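Local coordinates for putative esterase/lipase/thioesterase (Silicibacter sp., PDB 2PBL), which probably hydrolyses ester or thioester bonds as an enzyme of the alpha/beta-hydrolase fold, its natural substrate being unknown, at residues D49-D54 with S100-P105; Y73-D78 with E182-D187; S83-G88 with N244-L249. All blocks are in the same frame, centred on the assembly; numbering follows the deposited sequence.

Contact 1 (D49-D54 with S100-P105)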
loop_
_atom_site.group_PDB
_atom_site.type_symbol
_atom_site.label_atom_id
_atom_site.label_comp_id
_atom_site.label_asym_id
_atom_site.label_seq_id
_atom_site.Cartn_x
_atom_site.Cartn_y
_atom_site.Cartn_z
ATOM N N ASP A 49 -14.650 13.426 -3.199
ATOM C CA ASP A 49 -13.563 14.323 -2.845
ATOM C C ASP A 49 -12.239 13.572 -2.651
ATOM O O ASP A 49 -11.180 14.119 -2.970
ATOM C CB ASP A 49 -13.880 15.120 -1.557
ATOM C CG ASP A 49 -15.107 16.067 -1.703
ATOM O OD1 ASP A 49 -15.433 16.446 -2.857
ATOM O OD2 ASP A 49 -15.729 16.437 -0.655
ATOM N N ARG A 50 -12.291 12.349 -2.138
ATOM C CA ARG A 50 -11.048 11.577 -1.863
ATOM C C ARG A 50 -10.743 10.545 -2.970
ATOM O O ARG A 50 -9.844 9.687 -2.812
ATOM C CB ARG A 50 -11.091 10.923 -0.482
ATOM C CG ARG A 50 -11.108 11.906 0.658
ATOM C CD ARG A 50 -11.345 11.252 1.978
ATOM N NE ARG A 50 -10.287 10.312 2.337
ATOM C CZ ARG A 50 -9.226 10.610 3.077
ATOM N NH1 ARG A 50 -9.056 11.819 3.597
ATOM N NH2 ARG A 50 -8.314 9.678 3.299
ATOM N N HIS A 51 -11.466 10.635 -4.096
ATOM C CA HIS A 51 -11.145 9.783 -5.257
ATOM C C HIS A 51 -10.107 10.434 -6.180
ATOM O O HIS A 51 -10.320 10.601 -7.384
ATOM C CB HIS A 51 -12.398 9.383 -6.035
ATOM C CG HIS A 51 -13.391 8.630 -5.211
ATOM N ND1 HIS A 51 -14.730 8.622 -5.489
ATOM C CD2 HIS A 51 -13.240 7.925 -4.070
ATOM C CE1 HIS A 51 -15.368 7.916 -4.575
ATOM N NE2 HIS A 51 -14.483 7.478 -3.702
ATOM N N LYS A 52 -8.933 10.690 -5.616
ATOM C CA LYS A 52 -7.881 11.380 -6.298
ATOM C C LYS A 52 -6.577 10.637 -6.140
ATOM O O LYS A 52 -6.433 9.894 -5.170
ATOM C CB LYS A 52 -7.645 12.721 -5.617
ATOM C CG LYS A 52 -8.841 13.610 -5.409
ATOM C CD LYS A 52 -9.269 14.285 -6.651
ATOM C CE LYS A 52 -10.421 15.248 -6.303
ATOM N NZ LYS A 52 -11.089 15.794 -7.488
ATOM N N PHE A 53 -5.665 10.858 -7.086
ATOM C CA PHE A 53 -4.307 10.364 -7.015
ATOM C C PHE A 53 -3.331 11.384 -7.547
ATOM O O PHE A 53 -3.676 12.254 -8.352
ATOM C CB PHE A 53 -4.108 9.022 -7.737
ATOM C CG PHE A 53 -4.249 9.069 -9.241
ATOM C CD1 PHE A 53 -5.499 9.061 -9.852
ATOM C CD2 PHE A 53 -3.132 9.026 -10.053
ATOM C CE1 PHE A 53 -5.615 9.104 -11.233
ATOM C CE2 PHE A 53 -3.238 9.029 -11.445
ATOM C CZ PHE A 53 -4.497 9.055 -12.030
ATOM N N ASP A 54 -2.114 11.284 -7.027
ATOM C CA ASP A 54 -1.012 12.091 -7.470
ATOM C C ASP A 54 -0.185 11.199 -8.418
ATOM O O ASP A 54 -0.049 9.984 -8.225
ATOM C CB ASP A 54 -0.174 12.591 -6.309
ATOM C CG ASP A 54 -0.891 13.655 -5.443
ATOM O OD1 ASP A 54 -1.899 14.280 -5.845
ATOM O OD2 ASP A 54 -0.413 13.856 -4.317
ATOM N N SER A 100 -5.460 8.331 -2.877
ATOM C CA SER A 100 -6.196 8.469 -1.652
ATOM C C SER A 100 -7.423 7.576 -1.888
ATOM O O SER A 100 -7.647 7.046 -3.015
ATOM C CB SER A 100 -6.641 9.923 -1.444
ATOM O OG SER A 100 -5.614 10.765 -0.962
ATOM N N TYR A 101 -8.215 7.472 -0.844
ATOM C CA TYR A 101 -9.407 6.668 -0.817
ATOM C C TYR A 101 -10.227 7.088 0.385
ATOM O O TYR A 101 -9.677 7.667 1.331
ATOM C CB TYR A 101 -9.022 5.208 -0.739
ATOM C CG TYR A 101 -7.993 4.835 0.325
ATOM C CD1 TYR A 101 -8.378 4.504 1.646
ATOM C CD2 TYR A 101 -6.639 4.770 -0.000
ATOM C CE1 TYR A 101 -7.420 4.160 2.608
ATOM C CE2 TYR A 101 -5.679 4.397 0.947
ATOM C CZ TYR A 101 -6.061 4.110 2.236
ATOM O OH TYR A 101 -5.070 3.760 3.128
ATOM N N GLU A 102 -11.531 6.860 0.320
ATOM C CA GLU A 102 -12.397 7.120 1.467
ATOM C C GLU A 102 -12.040 6.148 2.581
ATOM O O GLU A 102 -11.485 5.072 2.351
ATOM C CB GLU A 102 -13.861 7.042 1.117
ATOM C CG GLU A 102 -14.253 8.081 0.131
ATOM C CD GLU A 102 -15.733 8.020 -0.153
ATOM O OE1 GLU A 102 -16.065 7.419 -1.163
ATOM O OE2 GLU A 102 -16.537 8.489 0.681
ATOM N N LEU A 103 -12.379 6.563 3.789
ATOM C CA LEU A 103 -11.965 5.880 4.997
ATOM C C LEU A 103 -13.143 5.347 5.763
ATOM O O LEU A 103 -14.265 5.818 5.606
ATOM C CB LEU A 103 -11.233 6.891 5.873
ATOM C CG LEU A 103 -10.010 7.590 5.274
ATOM C CD1 LEU A 103 -9.444 8.700 6.176
ATOM C CD2 LEU A 103 -8.938 6.558 4.999
ATOM N N CYS A 104 -12.869 4.323 6.562
ATOM C CA CYS A 104 -13.841 3.783 7.448
ATOM C C CYS A 104 -13.937 4.858 8.532
ATOM O O CYS A 104 -12.909 5.480 8.852
ATOM C CB CYS A 104 -13.405 2.464 8.027
ATOM S SG CYS A 104 -13.113 1.138 6.820
ATOM N N PRO A 105 -15.142 5.042 9.119
ATOM C CA PRO A 105 -16.395 4.277 8.926
ATOM C C PRO A 105 -17.342 4.787 7.851
ATOM O O PRO A 105 -18.432 4.234 7.700
ATOM C CB PRO A 105 -17.058 4.391 10.293
ATOM C CG PRO A 105 -16.709 5.825 10.713
ATOM C CD PRO A 105 -15.329 6.126 10.118
#
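The antiparallel pairing of strands 52-56 and 94-99 in the central sheet runs out here at K52 and S100, and R50 continues the contact by reaching over the chain beyond. The last rung is a nearly straight backbone hydrogen bond, S100 N to K52 O, 2.9 Å long. One step earlier H51 is the centre of an inverse gamma turn, which carries the chain into the strand and places R50 O 3.5 Å from S100 CB. R50 then closes on the loop side-on: NE (2.9 Å) and NH2 (3.1 Å) both donate to Y101 O, so that one carbonyl oxygen, lying in the guanidinium plane of R50, takes two N-H groups. NH2 approaches almost in line with the carbonyl, NE from above its plane. A bend at chi3 (63°) turns the head of R50 into this position. L103 crosses the arginine at about a right angle, its CD1 lying over one guanidinium face, off-centre and 3.2 Å from NH2. NH2 also donates to F77 O, so two backbone oxygens bind the group and the methyl packs on it. Farther out, H51 NE2 makes a weak, bent hydrogen bond to E102 OE1 (3.0 Å, 127° at the hydrogen), ring and carboxylate turned 63° apart. S100 OG is engaged by K79 N, while Y101 points away from this contact, stacks on H70 and gives its hydroxyl to H70 O. Arginine and strand end thus fasten the loop leading to helix 109-126 at the end of the antiparallel 52-56/94-99 pair, inside the alpha/beta-hydrolase sheet.

Contact 2 (Y73-D78 with E182-D187)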
loop_
_atom_site.group_PDB
_atom_site.type_symbol
_atom_site.label_atom_id
_atom_site.label_comp_id
_atom_site.label_asym_id
_atom_site.label_seq_id
_atom_site.Cartn_x
_atom_site.Cartn_y
_atom_site.Cartn_z
ATOM N N TYR A 73 -4.665 1.893 8.641
ATOM C CA TYR A 73 -5.721 0.999 9.048
ATOM C C TYR A 73 -7.035 1.422 8.403
ATOM O O TYR A 73 -8.042 1.439 9.064
ATOM C CB TYR A 73 -5.851 0.930 10.588
ATOM C CG TYR A 73 -4.871 -0.028 11.296
ATOM C CD1 TYR A 73 -4.986 -1.392 11.131
ATOM C CD2 TYR A 73 -3.931 0.436 12.190
ATOM C CE1 TYR A 73 -4.149 -2.259 11.780
ATOM C CE2 TYR A 73 -3.080 -0.421 12.845
ATOM C CZ TYR A 73 -3.203 -1.770 12.645
ATOM O OH TYR A 73 -2.369 -2.640 13.303
ATOM N N TRP A 74 -6.976 1.895 7.153
ATOM C CA TRP A 74 -8.184 2.299 6.411
ATOM C C TRP A 74 -9.029 3.389 7.109
ATOM O O TRP A 74 -10.210 3.551 6.795
ATOM C CB TRP A 74 -9.069 1.059 6.222
ATOM C CG TRP A 74 -8.468 -0.157 5.610
ATOM C CD1 TRP A 74 -8.275 -0.395 4.270
ATOM C CD2 TRP A 74 -8.020 -1.336 6.283
ATOM N NE1 TRP A 74 -7.732 -1.630 4.080
ATOM C CE2 TRP A 74 -7.550 -2.227 5.301
ATOM C CE3 TRP A 74 -7.954 -1.724 7.628
ATOM C CZ2 TRP A 74 -7.044 -3.480 5.620
ATOM C CZ3 TRP A 74 -7.467 -2.965 7.939
ATOM C CH2 TRP A 74 -7.015 -3.832 6.945
HETATM N N MSE A 75 -8.446 4.107 8.081
HETATM C CA MSE A 75 -9.181 5.113 8.855
HETATM C C MSE A 75 -8.458 6.460 9.041
HETATM O O MSE A 75 -9.004 7.384 9.683
HETATM C CB MSE A 75 -9.548 4.503 10.195
HETATM C CG MSE A 75 -8.368 4.165 11.052
HETATM SE SE MSE A 75 -8.977 3.477 12.784
HETATM C CE MSE A 75 -9.930 2.111 12.325
ATOM N N ALA A 76 -7.256 6.604 8.468
ATOM C CA ALA A 76 -6.473 7.836 8.593
ATOM C C ALA A 76 -5.469 7.965 7.466
ATOM O O ALA A 76 -5.187 7.009 6.783
ATOM C CB ALA A 76 -5.732 7.887 9.960
ATOM N N PHE A 77 -4.946 9.182 7.338
ATOM C CA PHE A 77 -3.999 9.608 6.311
ATOM C C PHE A 77 -4.670 9.695 4.943
ATOM O O PHE A 77 -5.804 9.248 4.753
ATOM C CB PHE A 77 -2.727 8.746 6.288
ATOM C CG PHE A 77 -2.023 8.691 7.621
ATOM C CD1 PHE A 77 -1.091 9.655 7.971
ATOM C CD2 PHE A 77 -2.314 7.723 8.509
ATOM C CE1 PHE A 77 -0.438 9.615 9.211
ATOM C CE2 PHE A 77 -1.678 7.683 9.760
ATOM C CZ PHE A 77 -0.747 8.647 10.100
ATOM N N ASP A 78 -3.993 10.391 4.045
ATOM C CA ASP A 78 -4.378 10.489 2.646
ATOM C C ASP A 78 -3.054 10.417 1.884
ATOM O O ASP A 78 -1.992 10.231 2.474
ATOM C CB ASP A 78 -5.232 11.744 2.344
ATOM C CG ASP A 78 -4.541 13.034 2.694
ATOM O OD1 ASP A 78 -3.330 13.131 2.625
ATOM O OD2 ASP A 78 -5.245 14.001 3.023
ATOM N N GLU A 182 -15.176 -1.251 15.281
ATOM C CA GLU A 182 -16.284 -0.364 15.495
ATOM C C GLU A 182 -16.384 0.521 14.262
ATOM O O GLU A 182 -17.468 1.027 13.942
ATOM C CB GLU A 182 -16.059 0.465 16.759
ATOM C CG GLU A 182 -16.073 -0.378 18.065
ATOM C CD GLU A 182 -15.455 0.352 19.310
ATOM O OE1 GLU A 182 -14.890 1.476 19.169
ATOM O OE2 GLU A 182 -15.500 -0.230 20.428
ATOM N N LYS A 183 -15.251 0.734 13.589
ATOM C CA LYS A 183 -15.221 1.493 12.338
ATOM C C LYS A 183 -15.341 0.605 11.089
ATOM O O LYS A 183 -16.027 0.972 10.137
ATOM C CB LYS A 183 -13.970 2.357 12.253
ATOM C CG LYS A 183 -13.903 3.327 13.387
ATOM C CD LYS A 183 -12.760 4.277 13.260
ATOM C CE LYS A 183 -12.774 5.269 14.418
ATOM N NZ LYS A 183 -11.613 6.176 14.307
ATOM N N PHE A 184 -14.705 -0.557 11.078
ATOM C CA PHE A 184 -14.774 -1.425 9.882
ATOM C C PHE A 184 -16.162 -2.033 9.720
ATOM O O PHE A 184 -16.676 -2.175 8.601
ATOM C CB PHE A 184 -13.742 -2.543 9.947
ATOM C CG PHE A 184 -12.350 -2.076 10.270
ATOM C CD1 PHE A 184 -11.844 -0.921 9.719
ATOM C CD2 PHE A 184 -11.532 -2.856 11.062
ATOM C CE1 PHE A 184 -10.564 -0.526 9.997
ATOM C CE2 PHE A 184 -10.254 -2.478 11.359
ATOM C CZ PHE A 184 -9.773 -1.299 10.836
ATOM N N LYS A 185 -16.754 -2.396 10.846
ATOM C CA LYS A 185 -18.089 -2.993 10.934
ATOM C C LYS A 185 -18.220 -4.275 10.141
ATOM O O LYS A 185 -19.223 -4.489 9.444
ATOM C CB LYS A 185 -19.181 -1.973 10.549
ATOM C CG LYS A 185 -19.195 -0.706 11.435
ATOM C CD LYS A 185 -20.168 0.345 10.917
ATOM C CE LYS A 185 -19.925 1.733 11.563
ATOM N NZ LYS A 185 -20.260 1.778 13.033
HETATM N N MSE A 186 -17.199 -5.123 10.236
HETATM C CA MSE A 186 -17.167 -6.402 9.546
HETATM C C MSE A 186 -17.656 -7.536 10.416
HETATM O O MSE A 186 -17.453 -7.515 11.639
HETATM C CB MSE A 186 -15.752 -6.752 9.150
HETATM C CG MSE A 186 -15.178 -5.846 8.089
HETATM SE SE MSE A 186 -13.409 -6.535 7.576
HETATM C CE MSE A 186 -12.302 -6.152 9.204
ATOM N N ASP A 187 -18.330 -8.500 9.787
ATOM C CA ASP A 187 -18.646 -9.777 10.420
ATOM C C ASP A 187 -17.638 -10.780 9.892
ATOM O O ASP A 187 -16.828 -10.441 9.023
ATOM C CB ASP A 187 -20.112 -10.252 10.208
ATOM C CG ASP A 187 -20.497 -10.483 8.756
ATOM O OD1 ASP A 187 -19.655 -10.781 7.879
ATOM O OD2 ASP A 187 -21.710 -10.412 8.493
#
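W74 and F184 form a T-shaped pair: the six-membered ring of W74 turns its edge to the face of F184, centroids 5.4 Å apart and planes at 87°. The atom that leads is W74 CE3, 3.7 Å from F184 CZ. The edge of F184 has a polar neighbour, Y73 O, which lies in the plane of the phenyl ring 3.3 Å from CE1, where the slightly positive rim hydrogens suit a carbonyl oxygen. The methyl end of selenomethionine M75 comes in obliquely to the same ring, CE standing 3.6 Å from F184 CE1. M75 reaches there with CG wedged between the backbone N and the carbonyl carbon (chi1 64°) and a second bend at chi3 (58°), which folds the methyl toward the helix end. K183 crosses M75 at about a right angle; its extended chain sets CD 3.7 Å from M75 CE and 3.9 Å from SE, so that its methylenes pack on the selenomethionine. No hydrogen bond joins the two segments; ring-edge and van der Waals contacts carry the contact. With F184 reduced to an alanine, the W74 edge would probably lose its aromatic face, and Y73 O and the M75 methyl the ring rim they lean on. I109 of helix 109-126 touches both W74 and F184, and H141 meets W74 edge-to-face. Y73 sends its hydroxyl to Y8 O and borders a bound unidentified ligand. The chain at Y73 and W74 belongs to an HGGYW sequence after strand 64-69; in related alpha/beta-hydrolases an HGG motif at this place supplies the oxyanion hole. Packing by the end of helix 181-184 is therefore consistent with a wall beside the probable active-site pocket.

Contact 3 (S83-G88 with N244-L249)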
loop_
_atom_site.group_PDB
_atom_site.type_symbol
_atom_site.label_atom_id
_atom_site.label_comp_id
_atom_site.label_asym_id
_atom_site.label_seq_id
_atom_site.Cartn_x
_atom_site.Cartn_y
_atom_site.Cartn_z
ATOM N N SER A 83 4.413 11.377 -0.660
ATOM C CA SER A 83 4.971 11.715 -1.969
ATOM C C SER A 83 6.453 11.485 -2.046
ATOM O O SER A 83 6.958 10.944 -3.037
ATOM C CB SER A 83 4.642 13.176 -2.298
ATOM O OG SER A 83 3.272 13.387 -1.976
ATOM N N HIS A 84 7.161 11.881 -0.989
ATOM C CA HIS A 84 8.637 11.771 -0.949
ATOM C C HIS A 84 9.144 10.316 -1.124
ATOM O O HIS A 84 10.310 10.072 -1.476
ATOM C CB HIS A 84 9.137 12.359 0.373
ATOM C CG HIS A 84 8.670 11.602 1.578
ATOM N ND1 HIS A 84 7.354 11.559 1.979
ATOM C CD2 HIS A 84 9.360 10.854 2.469
ATOM C CE1 HIS A 84 7.253 10.815 3.066
ATOM N NE2 HIS A 84 8.462 10.384 3.393
ATOM N N LEU A 85 8.257 9.353 -0.907
ATOM C CA LEU A 85 8.609 7.950 -1.097
ATOM C C LEU A 85 8.690 7.561 -2.601
ATOM O O LEU A 85 9.067 6.439 -2.950
ATOM C CB LEU A 85 7.649 7.068 -0.329
ATOM C CG LEU A 85 7.559 7.313 1.197
ATOM C CD1 LEU A 85 6.531 6.406 1.840
ATOM C CD2 LEU A 85 8.932 7.144 1.911
ATOM N N ALA A 86 8.347 8.492 -3.482
ATOM C CA ALA A 86 8.433 8.263 -4.935
ATOM C C ALA A 86 9.856 8.366 -5.478
ATOM O O ALA A 86 10.148 7.874 -6.584
ATOM C CB ALA A 86 7.530 9.274 -5.663
ATOM N N VAL A 87 10.764 8.930 -4.685
ATOM C CA VAL A 87 12.124 9.216 -5.194
ATOM C C VAL A 87 12.904 8.018 -5.787
ATOM O O VAL A 87 13.414 8.093 -6.897
ATOM C CB VAL A 87 12.956 9.974 -4.081
ATOM C CG1 VAL A 87 14.429 10.021 -4.425
ATOM C CG2 VAL A 87 12.379 11.376 -3.910
ATOM N N GLY A 88 12.990 6.909 -5.081
ATOM C CA GLY A 88 13.796 5.802 -5.553
ATOM C C GLY A 88 13.343 5.245 -6.901
ATOM O O GLY A 88 14.159 5.063 -7.814
ATOM N N ASN A 244 9.373 3.007 9.923
ATOM C CA ASN A 244 10.544 3.287 9.078
ATOM C C ASN A 244 10.844 2.219 8.012
ATOM O O ASN A 244 11.790 2.385 7.202
ATOM C CB ASN A 244 11.814 3.620 9.887
ATOM C CG ASN A 244 12.313 2.497 10.687
ATOM O OD1 ASN A 244 11.708 1.421 10.758
ATOM N ND2 ASN A 244 13.473 2.731 11.335
ATOM N N VAL A 245 10.066 1.137 8.012
ATOM C CA VAL A 245 10.172 0.040 7.022
ATOM C C VAL A 245 10.010 0.563 5.589
ATOM O O VAL A 245 10.676 0.088 4.685
ATOM C CB VAL A 245 9.155 -1.118 7.308
ATOM C CG1 VAL A 245 7.717 -0.709 7.103
ATOM C CG2 VAL A 245 9.466 -2.328 6.450
ATOM N N ILE A 246 9.166 1.586 5.438
ATOM C CA ILE A 246 8.915 2.247 4.156
ATOM C C ILE A 246 9.982 3.270 3.763
ATOM O O ILE A 246 10.039 3.710 2.614
ATOM C CB ILE A 246 7.537 2.968 4.168
ATOM C CG1 ILE A 246 7.501 4.133 5.203
ATOM C CG2 ILE A 246 6.419 1.976 4.421
ATOM C CD1 ILE A 246 6.107 4.812 5.339
ATOM N N GLU A 247 10.835 3.652 4.701
ATOM C CA GLU A 247 11.836 4.702 4.414
ATOM C C GLU A 247 12.723 4.449 3.232
ATOM O O GLU A 247 12.942 5.382 2.467
ATOM C CB GLU A 247 12.658 5.084 5.649
ATOM C CG GLU A 247 11.809 5.838 6.622
ATOM C CD GLU A 247 12.513 6.315 7.918
ATOM O OE1 GLU A 247 13.705 5.931 8.189
ATOM O OE2 GLU A 247 11.826 7.066 8.652
ATOM N N PRO A 248 13.203 3.203 3.043
ATOM C CA PRO A 248 14.045 2.907 1.862
ATOM C C PRO A 248 13.442 3.191 0.483
ATOM O O PRO A 248 14.185 3.210 -0.523
ATOM C CB PRO A 248 14.345 1.410 2.009
ATOM C CG PRO A 248 14.250 1.193 3.511
ATOM C CD PRO A 248 13.097 2.022 3.925
ATOM N N LEU A 249 12.126 3.415 0.413
ATOM C CA LEU A 249 11.510 3.801 -0.858
ATOM C C LEU A 249 12.093 5.103 -1.416
ATOM O O LEU A 249 12.077 5.339 -2.634
ATOM C CB LEU A 249 10.000 3.945 -0.721
ATOM C CG LEU A 249 9.147 2.682 -0.547
ATOM C CD1 LEU A 249 7.691 3.030 -0.293
ATOM C CD2 LEU A 249 9.212 1.737 -1.740
#
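Apolar packing comes first, with L85 set against I246 and L249. L85 CD1 meets I246 CD1 at 3.9 Å, and the beta carbons of L85 and L249 lie equally close, L85 CB to L249 CB 3.9 Å. L249 CD1 adds to this from beside L85, 4.0 Å from its CB, so the two leucines cross at a slant, meeting at their beta carbons as well as at a methyl. The other branch of L85 is directed at backbone: CD2 rests 3.7 Å from I246 O. I246 sends CG1 between its own backbone N and carbonyl carbon (chi1 65°), and this carries CD1 over to the leucine; the residue also touches W82 and H136. Polar contact across the segments is a single backbone hydrogen bond, G88 N to L249 O, 3.0 Å long and 140° at the hydrogen, with the donor in the carbonyl plane. L249 O also stands 3.2 Å from L85 O; two acceptors so close would be expected to repel, and the G88 N-H probably offsets part of this. A beta carbon at G88 would collide with L249 O, so the close approach depends on the missing side chain. Within the segments, local turns shape the surfaces: A86 N bonds to S83 O in a 3-10 turn, while a type I turn from N244 to E247 and the bond from L249 N to I246 O coil segment 244-249. L256 and I260 of helix 255-261 pack on L249, and V245 touches E215, the probable acid of a catalytic triad. The contact joins the 3-10 turn leading to helix 87-91, and G88 of that helix, to the loop after strand 233-237, which in alpha/beta-hydrolases bears the catalytic histidine.

In the fold
From the N terminus the chain enters contact 1 at 49-54, contact 2 at 73-78 and contact 3 at 83-88, then leaves them in the same order at 100-105, 182-187 and 244-249. All three closed loops therefore cross one another, none lying within another. Contact 1 closes the shortest loop, tying the turn before strand 52-56 to the loop between strand 94-99 and helix 109-126; contact 2 brings the loop after strand 64-69 to helix 181-184; contact 3 spans most of the fold to the C-terminal part. Contacts 1 and 2 touch, probably through a hydrogen bond from C104 N to W74 O. Contacts 2 and 3, centres about 24 Å apart, lie on opposite sides of the chain's centre.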